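Local coordinates for protein endo-pectate lyase (PDB 3B8Y) that probably depolymerises polygalacturonate and methyl-esterified pectins by endo-acting, calcium-dependent eliminative cleavage of their galacturonan backbone, at residues L250-G255 with G282-Y287. Sequence-based numbering, arbitrary orientation.
With ADA (alpha-D-galactopyranuronic acid), chain C; ADA (alpha-D-galactopyranuronic acid), chain B.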
loop_
_atom_site.group_PDB
_atom_site.type_symbol
_atom_site.label_atom_id
_atom_site.label_comp_id
_atom_site.label_asym_id
_atom_site.label_seq_id
_atom_site.Cartn_x
_atom_site.Cartn_y
_atom_site.Cartn_z
ATOM N N LEU A 250 2.871 -8.193 4.852
ATOM C CA LEU A 250 2.815 -7.008 4.014
ATOM C C LEU A 250 3.405 -7.417 2.671
ATOM O O LEU A 250 2.868 -7.087 1.615
ATOM C CB LEU A 250 3.614 -5.854 4.638
ATOM C CG LEU A 250 3.634 -4.483 3.928
ATOM C CD1 LEU A 250 4.102 -3.411 4.899
ATOM C CD2 LEU A 250 4.549 -4.488 2.717
ATOM N N TRP A 251 4.504 -8.166 2.738
ATOM C CA TRP A 251 5.197 -8.649 1.557
ATOM C C TRP A 251 5.747 -10.049 1.771
ATOM O O TRP A 251 6.292 -10.384 2.836
ATOM C CB TRP A 251 6.339 -7.710 1.192
ATOM C CG TRP A 251 7.171 -8.144 0.023
ATOM C CD1 TRP A 251 6.939 -7.869 -1.297
ATOM C CD2 TRP A 251 8.425 -8.844 0.069
ATOM N NE1 TRP A 251 7.974 -8.333 -2.067
ATOM C CE2 TRP A 251 8.900 -8.938 -1.257
ATOM C CE3 TRP A 251 9.196 -9.394 1.104
ATOM C CZ2 TRP A 251 10.113 -9.562 -1.581
ATOM C CZ3 TRP A 251 10.409 -10.015 0.782
ATOM C CH2 TRP A 251 10.851 -10.090 -0.554
ATOM N N ARG A 252 5.604 -10.858 0.730
ATOM C CA ARG A 252 6.091 -12.215 0.749
ATOM C C ARG A 252 6.679 -12.651 -0.592
ATOM O O ARG A 252 6.004 -12.599 -1.626
ATOM C CB ARG A 252 4.961 -13.170 1.131
ATOM C CG ARG A 252 5.373 -14.617 1.153
ATOM C CD ARG A 252 6.573 -14.840 2.061
ATOM N NE ARG A 252 6.635 -16.230 2.480
ATOM C CZ ARG A 252 7.637 -17.061 2.213
ATOM N NH1 ARG A 252 7.571 -18.327 2.636
ATOM N NH2 ARG A 252 8.717 -16.619 1.564
ATOM N N SER A 253 7.955 -13.024 -0.574
ATOM C CA SER A 253 8.595 -13.557 -1.766
ATOM C C SER A 253 8.031 -14.973 -1.804
ATOM O O SER A 253 8.248 -15.748 -0.872
ATOM C CB SER A 253 10.103 -13.645 -1.583
ATOM O OG SER A 253 10.666 -14.417 -2.624
ATOM N N CYS A 254 7.269 -15.285 -2.848
ATOM C CA CYS A 254 6.639 -16.590 -2.984
ATOM C C CYS A 254 7.476 -17.743 -2.445
ATOM O O CYS A 254 8.619 -17.943 -2.857
ATOM C CB CYS A 254 6.267 -16.858 -4.430
ATOM S SG CYS A 254 5.119 -18.254 -4.547
ATOM N N GLY A 255 6.898 -18.478 -1.497
ATOM C CA GLY A 255 7.599 -19.589 -0.883
ATOM C C GLY A 255 7.537 -20.913 -1.617
ATOM O O GLY A 255 8.515 -21.669 -1.592
ATOM N N GLY A 282 8.682 -11.689 4.190
ATOM C CA GLY A 282 9.069 -13.086 4.150
ATOM C C GLY A 282 10.018 -13.274 2.984
ATOM O O GLY A 282 9.617 -13.124 1.829
ATOM N N VAL A 283 11.291 -13.523 3.289
ATOM C CA VAL A 283 12.304 -13.737 2.262
ATOM C C VAL A 283 12.761 -15.188 2.224
ATOM O O VAL A 283 12.794 -15.868 3.250
ATOM C CB VAL A 283 13.593 -12.862 2.494
ATOM C CG1 VAL A 283 13.313 -11.392 2.262
ATOM C CG2 VAL A 283 14.151 -13.069 3.896
ATOM N N ASN A 284 13.073 -15.670 1.027
ATOM C CA ASN A 284 13.610 -17.015 0.858
ATOM C C ASN A 284 15.109 -16.773 0.840
ATOM O O ASN A 284 15.628 -16.197 -0.108
ATOM C CB ASN A 284 13.169 -17.610 -0.475
ATOM C CG ASN A 284 11.682 -17.784 -0.554
ATOM O OD1 ASN A 284 11.042 -18.175 0.425
ATOM N ND2 ASN A 284 11.109 -17.472 -1.710
ATOM N N ARG A 285 15.809 -17.148 1.901
ATOM C CA ARG A 285 17.243 -16.894 1.907
ATOM C C ARG A 285 18.042 -17.795 0.979
ATOM O O ARG A 285 19.005 -17.343 0.356
ATOM C CB ARG A 285 17.821 -16.878 3.321
ATOM C CG ARG A 285 17.973 -18.199 4.008
ATOM C CD ARG A 285 18.995 -18.043 5.131
ATOM N NE ARG A 285 19.167 -19.271 5.899
ATOM C CZ ARG A 285 18.753 -19.441 7.151
ATOM N NH1 ARG A 285 18.951 -20.606 7.751
ATOM N NH2 ARG A 285 18.144 -18.457 7.805
ATOM N N ASN A 286 17.599 -19.041 0.831
ATOM C CA ASN A 286 18.272 -19.996 -0.044
ATOM C C ASN A 286 18.233 -19.535 -1.496
ATOM O O ASN A 286 19.042 -19.973 -2.310
ATOM C CB ASN A 286 17.647 -21.396 0.084
ATOM C CG ASN A 286 16.155 -21.406 -0.212
ATOM O OD1 ASN A 286 15.398 -20.591 0.324
ATOM N ND2 ASN A 286 15.722 -22.338 -1.061
ATOM N N TYR A 287 17.290 -18.649 -1.809
ATOM C CA TYR A 287 17.141 -18.120 -3.164
ATOM C C TYR A 287 17.788 -16.747 -3.387
ATOM O O TYR A 287 17.686 -16.197 -4.479
ATOM C CB TYR A 287 15.663 -18.057 -3.563
ATOM C CG TYR A 287 15.000 -19.398 -3.807
ATOM C CD1 TYR A 287 13.613 -19.527 -3.716
ATOM C CD2 TYR A 287 15.745 -20.532 -4.162
ATOM C CE1 TYR A 287 12.979 -20.730 -3.974
ATOM C CE2 TYR A 287 15.111 -21.758 -4.419
ATOM C CZ TYR A 287 13.726 -21.842 -4.323
ATOM O OH TYR A 287 13.064 -23.023 -4.571
HETATM C C1 ADA C . 1.073 -18.404 5.109
HETATM C C2 ADA C . 0.382 -19.330 4.109
HETATM C C3 ADA C . 1.224 -20.580 3.926
HETATM C C4 ADA C . 2.614 -20.152 3.417
HETATM C C5 ADA C . 3.213 -19.217 4.472
HETATM C C6 ADA C . 4.559 -18.786 3.966
HETATM O O1 ADA C . 1.187 -19.033 6.384
HETATM O O2 ADA C . -0.906 -19.691 4.599
HETATM O O3 ADA C . 0.587 -21.453 2.984
HETATM O O4 ADA C . 2.531 -19.426 2.167
HETATM O O5 ADA C . 2.381 -18.048 4.618
HETATM O O6B ADA C . 5.526 -19.696 3.755
HETATM O O6A ADA C . 4.764 -17.618 3.746
HETATM C C1 ADA B . 2.655 -20.099 0.937
HETATM C C2 ADA B . 3.393 -19.236 -0.094
HETATM C C3 ADA B . 2.607 -17.970 -0.326
HETATM C C4 ADA B . 1.225 -18.356 -0.825
HETATM C C5 ADA B . 0.565 -19.235 0.276
HETATM C C6 ADA B . -0.833 -19.624 -0.157
HETATM O O2 ADA B . 4.690 -18.893 0.385
HETATM O O3 ADA B . 3.275 -17.167 -1.295
HETATM O O4 ADA B . 1.375 -19.096 -2.056
HETATM O O5 ADA B . 1.337 -20.435 0.469
HETATM O O6B ADA B . -1.742 -18.670 -0.393
HETATM O O6A ADA B . -1.136 -20.790 -0.285
#
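In the substrate-binding groove of this family 3 polysaccharide lyase, R252 reaches across G282 and joins the bound galacturonan to N284. Its NE and NH1 donate a pair of nearly straight hydrogen bonds to the carboxylate of the chain C sugar, each 2.7 Å long: NE to O6A, NH1 to O6B. The arginine side chain bends at chi2 (55°), and its CD passes over the backbone of G282, 3.5 Å from the carbonyl O. The remaining nitrogen, NH2, gives a nearly straight bond of 3.0 Å to N284 OD1. That oxygen lies in the guanidinium plane, although NH2 itself sits above the amide's carbonyl plane, the two planes being 63° apart. N284 thus probably helps to fix the rotation of the guanidinium, together with the carboxylate and the cation-pi contact with F312, a second-shell residue behind R252, which touches the sugar directly. The amide of N284 is held by a second bond, ND2 to C254 O at 2.8 Å, just where the chain leaves the strand for the C254–C257 disulfide.

Underneath lies the parallel pairing of successive turns in a right-handed beta-helix, the fold of the pectate lyases: S253 N binds G282 O at 2.9 Å, while G282 N to W251 O is weak. On the face away from the sugar, the W251 ring meets V283 CG1 edge-on, CZ3 being 3.5 Å from it. Beyond the strand end, G255 N donates to O2 of the chain B sugar.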